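Local structure of D-alanine--D-alanine ligase (Coxiella burnetii, 3TQT) at residues A[3-8]-A[35-40]; A[29-34]-A[339-344]; A[99-104]-A[346-351]. The protein probably joins two D-alanine molecules into D-alanyl-D-alanine at the expense of ATP, a step of peptidoglycan synthesis in cell wall formation. One frame throughout, in Å; residues are numbered along the deposited sequence.

Contact 1: A[3-8]-A[35-40]; sequences EKLHIS and AKYLIS
Leu5 to Ser8 pair in parallel register with Tyr37 to Ser40, the two strands of a beta-alpha-beta unit that opens the N-terminal domain, with helix 18-31 as the crossover. Four backbone hydrogen bonds hold the pair. Leu5 N donates to Lys36 O, Leu38 N to Leu5 O and Ile7 N to Leu38 O, while Ser40 N gives the straightest bond, 2.8 Å to Ile7 O with 175° at the hydrogen. A CA-H...O contact brings Tyr37 CA 3.2 Å from Leu5 O.

Apolar contacts join Leu5, Ile7 and Tyr37 on one face, where Ile39 packs on Leu32. The Ile7 and Tyr37 side chains pass each other at a slant, Ile7 CG1 coming 3.3 Å from Tyr37 CD1, and Leu5 runs alongside the same ring. Helix 340-370 covers this side: Ile348 touches Ile7 and Tyr37, and Asp345 OD1 is hydrogen-bonded to Tyr37 OH.

Before the strand, extended Lys4 runs beside the backbone of Ala35 and Lys36, its CB 3.4 Å from Lys36 O, and meets Leu38; its NZ bonds to Ala34 O. On the other face Leu38 CD1 lies 3.3 Å from His6 CE1. A water in the imidazole plane bonds His6 ND1 and Ser40 OG, and donates to Leu38 O at 2.8 Å.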
loop_
_atom_site.group_PDB
_atom_site.type_symbol
_atom_site.label_atom_id
_atom_site.label_comp_id
_atom_site.label_asym_id
_atom_site.label_seq_id
_atom_site.Cartn_x
_atom_site.Cartn_y
_atom_site.Cartn_z
ATOM N N GLU A 3 -2.000 3.683 33.958
ATOM C CA GLU A 3 -1.403 2.424 34.394
ATOM C C GLU A 3 -1.458 1.334 33.313
ATOM O O GLU A 3 -0.702 0.357 33.364
ATOM C CB GLU A 3 -2.059 1.937 35.689
ATOM C CG GLU A 3 -1.960 2.933 36.823
ATOM C CD GLU A 3 -2.568 2.413 38.108
ATOM O OE1 GLU A 3 -3.306 1.405 38.054
ATOM O OE2 GLU A 3 -2.303 3.010 39.172
ATOM N N LYS A 4 -2.342 1.509 32.334
ATOM C CA LYS A 4 -2.496 0.531 31.257
ATOM C C LYS A 4 -2.395 1.180 29.879
ATOM O O LYS A 4 -2.634 2.377 29.717
ATOM C CB LYS A 4 -3.820 -0.225 31.394
ATOM C CG LYS A 4 -3.961 -0.954 32.715
ATOM C CD LYS A 4 -5.251 -1.743 32.806
ATOM C CE LYS A 4 -5.395 -2.401 34.181
ATOM N NZ LYS A 4 -6.534 -3.361 34.169
ATOM N N LEU A 5 -2.014 0.384 28.891
ATOM C CA LEU A 5 -1.970 0.851 27.522
ATOM C C LEU A 5 -3.357 0.676 26.946
ATOM O O LEU A 5 -3.985 -0.355 27.161
ATOM C CB LEU A 5 -1.003 -0.010 26.708
ATOM C CG LEU A 5 0.479 0.203 26.973
ATOM C CD1 LEU A 5 1.304 -0.856 26.255
ATOM C CD2 LEU A 5 0.868 1.596 26.512
ATOM N N HIS A 6 -3.827 1.670 26.205
ATOM C CA HIS A 6 -5.121 1.556 25.533
ATOM C C HIS A 6 -4.946 0.870 24.192
ATOM O O HIS A 6 -4.212 1.353 23.339
ATOM C CB HIS A 6 -5.734 2.933 25.294
ATOM C CG HIS A 6 -6.260 3.583 26.532
ATOM N ND1 HIS A 6 -7.550 3.391 26.978
ATOM C CD2 HIS A 6 -5.676 4.427 27.414
ATOM C CE1 HIS A 6 -7.739 4.088 28.085
ATOM N NE2 HIS A 6 -6.615 4.722 28.371
ATOM N N ILE A 7 -5.633 -0.252 24.014
ATOM C CA ILE A 7 -5.553 -1.001 22.787
ATOM C C ILE A 7 -6.925 -0.938 22.124
ATOM O O ILE A 7 -7.936 -1.213 22.773
ATOM C CB ILE A 7 -5.204 -2.473 23.084
ATOM C CG1 ILE A 7 -3.949 -2.545 23.954
ATOM C CG2 ILE A 7 -5.048 -3.267 21.796
ATOM C CD1 ILE A 7 -2.699 -2.002 23.276
ATOM N N SER A 8 -6.947 -0.569 20.847
ATOM C CA SER A 8 -8.172 -0.611 20.049
ATOM C C SER A 8 -8.119 -1.771 19.061
ATOM O O SER A 8 -7.196 -1.876 18.253
ATOM C CB SER A 8 -8.352 0.694 19.280
ATOM O OG SER A 8 -8.813 1.716 20.142
ATOM N N ALA A 35 -4.407 -7.220 32.673
ATOM C CA ALA A 35 -3.537 -6.445 33.560
ATOM C C ALA A 35 -2.812 -5.333 32.808
ATOM O O ALA A 35 -2.480 -4.304 33.389
ATOM C CB ALA A 35 -2.526 -7.354 34.264
ATOM N N LYS A 36 -2.574 -5.532 31.516
ATOM C CA LYS A 36 -1.736 -4.601 30.763
ATOM C C LYS A 36 -2.531 -3.609 29.941
ATOM O O LYS A 36 -2.026 -2.543 29.601
ATOM C CB LYS A 36 -0.823 -5.362 29.803
ATOM C CG LYS A 36 -0.531 -6.752 30.261
ATOM C CD LYS A 36 0.898 -6.905 30.675
ATOM C CE LYS A 36 1.712 -7.504 29.554
ATOM N NZ LYS A 36 3.056 -7.846 30.062
ATOM N N TYR A 37 -3.765 -3.967 29.598
ATOM C CA TYR A 37 -4.474 -3.238 28.555
ATOM C C TYR A 37 -5.873 -2.828 28.947
ATOM O O TYR A 37 -6.593 -3.587 29.589
ATOM C CB TYR A 37 -4.570 -4.093 27.290
ATOM C CG TYR A 37 -3.246 -4.645 26.848
ATOM C CD1 TYR A 37 -2.217 -3.793 26.472
ATOM C CD2 TYR A 37 -3.021 -6.019 26.805
ATOM C CE1 TYR A 37 -1.001 -4.283 26.064
ATOM C CE2 TYR A 37 -1.798 -6.519 26.407
ATOM C CZ TYR A 37 -0.794 -5.645 26.034
ATOM O OH TYR A 37 0.431 -6.123 25.633
ATOM N N LEU A 38 -6.246 -1.619 28.548
ATOM C CA LEU A 38 -7.644 -1.228 28.529
ATOM C C LEU A 38 -8.059 -1.424 27.087
ATOM O O LEU A 38 -7.514 -0.793 26.184
ATOM C CB LEU A 38 -7.823 0.232 28.928
ATOM C CG LEU A 38 -7.620 0.539 30.405
ATOM C CD1 LEU A 38 -7.735 2.036 30.618
ATOM C CD2 LEU A 38 -8.642 -0.211 31.237
ATOM N N ILE A 39 -9.012 -2.318 26.872
ATOM C CA ILE A 39 -9.345 -2.751 25.529
ATOM C C ILE A 39 -10.598 -2.039 25.042
ATOM O O ILE A 39 -11.609 -1.996 25.750
ATOM C CB ILE A 39 -9.563 -4.276 25.513
ATOM C CG1 ILE A 39 -8.329 -4.981 26.073
ATOM C CG2 ILE A 39 -9.927 -4.778 24.102
ATOM C CD1 ILE A 39 -8.586 -6.384 26.546
ATOM N N SER A 40 -10.505 -1.447 23.854
ATOM C CA SER A 40 -11.662 -0.896 23.156
ATOM C C SER A 40 -11.813 -1.640 21.844
ATOM O O SER A 40 -10.828 -2.032 21.217
ATOM C CB SER A 40 -11.480 0.601 22.878
ATOM O OG SER A 40 -11.359 1.342 24.071
HETATM O O HOH W 1 -8.853 1.277 24.848
#

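Contact 2: A[29-34]-A[339-344]; sequences VNTLDA and PCPNLL
Thr31 turns its methyl CG2 away from its own backbone N (chi1 -59°, with OG1 beside that N), and this sends the methyl against the first turn of helix 340-370. There CG2 meets the start of the Pro341 ring, 3.4 Å from Pro341 N and 3.6 Å from Pro341 CD, while Cys340 CB lies 3.7 Å from the same methyl. The hydroxyl branch is used within its own helix, where Thr31 OG1 is hydrogen-bonded to Asn27 O.

Leu344, one turn further on, holds its CG opposite the carbonyl carbon (chi1 -61°) and presses CD1 against the junction of Thr31 and Leu32, 3.7 Å from Leu32 N and 3.8 Å from Thr31 CB. Leu32 and Leu344 cross at about a right angle, and Leu32 CD2 touches Leu344 CB at 3.8 Å. Leu32 also rests on Tyr37 and Ile39 of strand 37-44, and Phe323 packs on Leu344 and Cys340.

Leu32 is where the chain leaves helix 18-31, so the contact sets the C-terminal end of that crossover helix against the N-terminal end of helix 340-370. The direct meeting is van der Waals contact, largely of aliphatic groups with one another and with backbone atoms, and no hydrogen bond joins the segments directly. They are thus matched by shape, and their one direction-specific link runs through a water that accepts from Asp33 N and donates to Pro341 O at 2.7 Å.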
loop_
_atom_site.group_PDB
_atom_site.type_symbol
_atom_site.label_atom_id
_atom_site.label_comp_id
_atom_site.label_asym_id
_atom_site.label_seq_id
_atom_site.Cartn_x
_atom_site.Cartn_y
_atom_site.Cartn_z
ATOM N N VAL A 29 -9.635 -10.084 21.996
ATOM C CA VAL A 29 -10.158 -9.322 23.136
ATOM C C VAL A 29 -10.214 -10.195 24.384
ATOM O O VAL A 29 -9.899 -9.757 25.484
ATOM C CB VAL A 29 -11.531 -8.718 22.828
ATOM C CG1 VAL A 29 -12.240 -8.294 24.109
ATOM C CG2 VAL A 29 -11.355 -7.524 21.880
ATOM N N ASN A 30 -10.586 -11.450 24.194
ATOM C CA ASN A 30 -10.675 -12.391 25.300
ATOM C C ASN A 30 -9.303 -12.786 25.835
ATOM O O ASN A 30 -9.164 -13.202 26.984
ATOM C CB ASN A 30 -11.428 -13.646 24.846
ATOM C CG ASN A 30 -11.800 -14.544 26.002
ATOM O OD1 ASN A 30 -12.241 -14.065 27.043
ATOM N ND2 ASN A 30 -11.615 -15.851 25.832
ATOM N N THR A 31 -8.288 -12.642 24.994
ATOM C CA THR A 31 -6.966 -13.167 25.304
ATOM C C THR A 31 -5.960 -12.085 25.704
ATOM O O THR A 31 -4.966 -12.380 26.372
ATOM C CB THR A 31 -6.435 -14.009 24.118
ATOM O OG1 THR A 31 -7.358 -15.083 23.865
ATOM C CG2 THR A 31 -5.085 -14.595 24.434
ATOM N N LEU A 32 -6.211 -10.839 25.307
ATOM C CA LEU A 32 -5.365 -9.718 25.741
ATOM C C LEU A 32 -5.255 -9.629 27.268
ATOM O O LEU A 32 -6.256 -9.651 27.982
ATOM C CB LEU A 32 -5.876 -8.385 25.187
ATOM C CG LEU A 32 -5.577 -8.123 23.710
ATOM C CD1 LEU A 32 -6.403 -6.957 23.195
ATOM C CD2 LEU A 32 -4.096 -7.855 23.521
ATOM N N ASP A 33 -4.024 -9.501 27.748
ATOM C CA ASP A 33 -3.742 -9.505 29.179
ATOM C C ASP A 33 -4.471 -8.335 29.842
ATOM O O ASP A 33 -4.097 -7.190 29.669
ATOM C CB ASP A 33 -2.230 -9.407 29.381
ATOM C CG ASP A 33 -1.815 -9.534 30.830
ATOM O OD1 ASP A 33 -2.656 -9.299 31.715
ATOM O OD2 ASP A 33 -0.639 -9.871 31.069
ATOM N N ALA A 34 -5.529 -8.628 30.585
ATOM C CA ALA A 34 -6.335 -7.584 31.217
ATOM C C ALA A 34 -5.529 -6.703 32.182
ATOM O O ALA A 34 -5.925 -5.576 32.477
ATOM C CB ALA A 34 -7.519 -8.206 31.933
ATOM N N PRO A 339 2.294 -18.969 24.125
ATOM C CA PRO A 339 0.851 -18.841 24.374
ATOM C C PRO A 339 0.270 -17.571 23.738
ATOM O O PRO A 339 0.970 -16.572 23.558
ATOM C CB PRO A 339 0.763 -18.758 25.906
ATOM C CG PRO A 339 2.014 -19.412 26.401
ATOM C CD PRO A 339 3.067 -19.067 25.375
ATOM N N CYS A 340 -1.012 -17.594 23.408
ATOM C CA CYS A 340 -1.587 -16.466 22.684
ATOM C C CYS A 340 -1.479 -15.099 23.385
ATOM O O CYS A 340 -1.228 -14.088 22.727
ATOM C CB CYS A 340 -3.032 -16.746 22.280
ATOM S SG CYS A 340 -3.635 -15.540 21.093
ATOM N N PRO A 341 -1.687 -15.052 24.717
ATOM C CA PRO A 341 -1.526 -13.763 25.402
ATOM C C PRO A 341 -0.151 -13.147 25.151
ATOM O O PRO A 341 -0.047 -11.943 24.886
ATOM C CB PRO A 341 -1.655 -14.143 26.881
ATOM C CG PRO A 341 -2.521 -15.358 26.865
ATOM C CD PRO A 341 -2.097 -16.120 25.647
ATOM N N ASN A 342 0.892 -13.970 25.249
ATOM C CA ASN A 342 2.261 -13.521 25.035
ATOM C C ASN A 342 2.471 -13.104 23.588
ATOM O O ASN A 342 3.176 -12.141 23.308
ATOM C CB ASN A 342 3.244 -14.640 25.351
ATOM C CG ASN A 342 3.106 -15.162 26.774
ATOM O OD1 ASN A 342 3.821 -14.738 27.668
ATOM N ND2 ASN A 342 2.189 -16.088 26.976
ATOM N N LEU A 343 1.887 -13.869 22.675
ATOM C CA LEU A 343 1.939 -13.528 21.261
ATOM C C LEU A 343 1.365 -12.126 21.073
ATOM O O LEU A 343 1.967 -11.280 20.415
ATOM C CB LEU A 343 1.142 -14.550 20.437
ATOM C CG LEU A 343 0.862 -14.197 18.976
ATOM C CD1 LEU A 343 2.168 -13.957 18.184
ATOM C CD2 LEU A 343 0.022 -15.296 18.315
ATOM N N LEU A 344 0.200 -11.875 21.665
ATOM C CA LEU A 344 -0.443 -10.570 21.511
ATOM C C LEU A 344 0.418 -9.464 22.115
ATOM O O LEU A 344 0.526 -8.381 21.541
ATOM C CB LEU A 344 -1.835 -10.563 22.143
ATOM C CG LEU A 344 -2.822 -11.568 21.548
ATOM C CD1 LEU A 344 -4.163 -11.511 22.295
ATOM C CD2 LEU A 344 -2.999 -11.309 20.057
HETATM O O HOH W 2 -1.764 -10.159 26.059
#

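Contact 3: A[99-104]-A[346-351]; sequences ADCVFP and QLIELA
Cys101 and the ring of Phe103 meet the long C-terminal helix 340-370, where a helix from the ATP-grasp part packs on the mixed sheet of the N-terminal domain. Their strand, 101-104, is one of the two outermost strands of that sheet within this chain. The two axes run at 121° and approach to 8.9 Å. Cys101 and Phe103 make the strand's contacts; both are buried, and no hydrogen bond joins the segments.

The Phe103 ring reaches the helix although its CB does not point there, and its side chain meets that of Leu347 at about a right angle. Its far end does the touching, Phe103 CZ standing 3.8 Å from Leu347 CD1. Ile348 comes to the same ring further back, with its CG1 4.4 Å from Phe103 CD1, and both aliphatic chains approach the ring obliquely. Leu347 also reaches Leu235, so this turn of the helix touches both the N-terminal sheet and the five-stranded antiparallel sheet containing strand 228-236.

Cys101 points its CB to the helix, and SG swings opposite the backbone N (chi1 -178°), which carries the sulfur toward the helix. SG touches two residues about one turn apart: Ile348 CG2 lies at 4.2 Å, and Ala351 CB, the nearer, is 3.6 Å from Cys101 SG.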
loop_
_atom_site.group_PDB
_atom_site.type_symbol
_atom_site.label_atom_id
_atom_site.label_comp_id
_atom_site.label_asym_id
_atom_site.label_seq_id
_atom_site.Cartn_x
_atom_site.Cartn_y
_atom_site.Cartn_z
ATOM N N ALA A 99 -6.112 5.762 22.243
ATOM C CA ALA A 99 -5.598 4.527 21.683
ATOM C C ALA A 99 -4.080 4.645 21.639
ATOM O O ALA A 99 -3.539 5.563 21.038
ATOM C CB ALA A 99 -6.171 4.279 20.294
ATOM N N ASP A 100 -3.400 3.726 22.307
ATOM C CA ASP A 100 -1.942 3.694 22.301
ATOM C C ASP A 100 -1.432 2.771 21.218
ATOM O O ASP A 100 -0.282 2.860 20.787
ATOM C CB ASP A 100 -1.441 3.210 23.652
ATOM C CG ASP A 100 -1.765 4.183 24.747
ATOM O OD1 ASP A 100 -1.522 5.386 24.523
ATOM O OD2 ASP A 100 -2.277 3.753 25.803
ATOM N N CYS A 101 -2.296 1.865 20.791
ATOM C CA CYS A 101 -1.942 0.938 19.734
ATOM C C CYS A 101 -3.207 0.324 19.172
ATOM O O CYS A 101 -4.163 0.047 19.902
ATOM C CB CYS A 101 -0.981 -0.144 20.245
ATOM S SG CYS A 101 -0.428 -1.325 18.973
ATOM N N VAL A 102 -3.219 0.139 17.860
ATOM C CA VAL A 102 -4.390 -0.399 17.187
ATOM C C VAL A 102 -4.079 -1.795 16.683
ATOM O O VAL A 102 -2.987 -2.058 16.190
ATOM C CB VAL A 102 -4.821 0.515 16.023
ATOM C CG1 VAL A 102 -5.931 -0.125 15.221
ATOM C CG2 VAL A 102 -5.233 1.889 16.562
ATOM N N PHE A 103 -5.040 -2.697 16.836
ATOM C CA PHE A 103 -4.881 -4.048 16.361
ATOM C C PHE A 103 -5.857 -4.211 15.204
ATOM O O PHE A 103 -7.030 -4.474 15.418
ATOM C CB PHE A 103 -5.222 -5.017 17.496
ATOM C CG PHE A 103 -4.432 -6.293 17.472
ATOM C CD1 PHE A 103 -3.656 -6.661 18.561
ATOM C CD2 PHE A 103 -4.451 -7.112 16.360
ATOM C CE1 PHE A 103 -2.934 -7.829 18.537
ATOM C CE2 PHE A 103 -3.736 -8.284 16.336
ATOM C CZ PHE A 103 -2.977 -8.640 17.427
ATOM N N PRO A 104 -5.381 -4.001 13.966
ATOM C CA PRO A 104 -6.286 -4.114 12.833
ATOM C C PRO A 104 -6.629 -5.595 12.684
ATOM O O PRO A 104 -5.727 -6.428 12.551
ATOM C CB PRO A 104 -5.442 -3.621 11.646
ATOM C CG PRO A 104 -4.149 -3.149 12.214
ATOM C CD PRO A 104 -3.989 -3.789 13.545
ATOM N N GLN A 346 3.625 -9.422 22.322
ATOM C CA GLN A 346 4.726 -9.215 21.388
ATOM C C GLN A 346 4.288 -8.417 20.160
ATOM O O GLN A 346 4.990 -7.503 19.716
ATOM C CB GLN A 346 5.363 -10.561 21.019
ATOM C CG GLN A 346 6.085 -11.149 22.246
ATOM C CD GLN A 346 6.974 -12.332 21.931
ATOM O OE1 GLN A 346 7.407 -12.519 20.794
ATOM N NE2 GLN A 346 7.266 -13.135 22.953
ATOM N N LEU A 347 3.109 -8.730 19.635
ATOM C CA LEU A 347 2.606 -7.980 18.485
ATOM C C LEU A 347 2.410 -6.503 18.837
ATOM O O LEU A 347 2.745 -5.621 18.049
ATOM C CB LEU A 347 1.311 -8.595 17.961
ATOM C CG LEU A 347 1.513 -9.941 17.259
ATOM C CD1 LEU A 347 0.182 -10.660 17.127
ATOM C CD2 LEU A 347 2.165 -9.717 15.900
ATOM N N ILE A 348 1.872 -6.238 20.021
ATOM C CA ILE A 348 1.693 -4.854 20.450
ATOM C C ILE A 348 3.048 -4.163 20.653
ATOM O O ILE A 348 3.242 -3.027 20.224
ATOM C CB ILE A 348 0.810 -4.771 21.715
ATOM C CG1 ILE A 348 -0.648 -5.095 21.353
ATOM C CG2 ILE A 348 0.930 -3.410 22.386
ATOM C CD1 ILE A 348 -1.514 -5.449 22.553
ATOM N N GLU A 349 3.988 -4.846 21.297
ATOM C CA GLU A 349 5.312 -4.269 21.507
ATOM C C GLU A 349 6.011 -3.954 20.179
ATOM O O GLU A 349 6.590 -2.881 20.021
ATOM C CB GLU A 349 6.177 -5.193 22.373
ATOM C CG GLU A 349 5.803 -5.172 23.861
ATOM C CD GLU A 349 6.096 -6.494 24.570
ATOM O OE1 GLU A 349 6.789 -7.353 23.986
ATOM O OE2 GLU A 349 5.619 -6.683 25.710
ATOM N N LEU A 350 5.951 -4.895 19.241
ATOM C CA LEU A 350 6.521 -4.714 17.912
ATOM C C LEU A 350 5.895 -3.531 17.195
ATOM O O LEU A 350 6.583 -2.766 16.532
ATOM C CB LEU A 350 6.299 -5.963 17.064
ATOM C CG LEU A 350 7.120 -7.203 17.434
ATOM C CD1 LEU A 350 6.555 -8.430 16.739
ATOM C CD2 LEU A 350 8.575 -7.003 17.057
ATOM N N ALA A 351 4.579 -3.412 17.314
ATOM C CA ALA A 351 3.837 -2.309 16.716
ATOM C C ALA A 351 4.332 -0.965 17.253
ATOM O O ALA A 351 4.591 -0.029 16.492
ATOM C CB ALA A 351 2.317 -2.481 16.987
#

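The three contacts sit close together on one side of the chain's centre: contact 1 lies about 12 Å from contact 2 and about 10 Å from contact 3, centre to centre, and contacts 2 and 3 are about 12 Å apart. Contact 1 closes first along the chain, followed by the opening of contact 3; contact 2 alternates with both. Strands 5-12 and 101-104 are neighbours in one sheet, linking contacts 1 and 3, while helix 340-370 serves contacts 2 and 3. Ile348 touches Tyr37 and Leu32, drawing all three into one apolar core. The C-terminal helix, which begins in the ATP-grasp part, thus packs against the N-terminal domain.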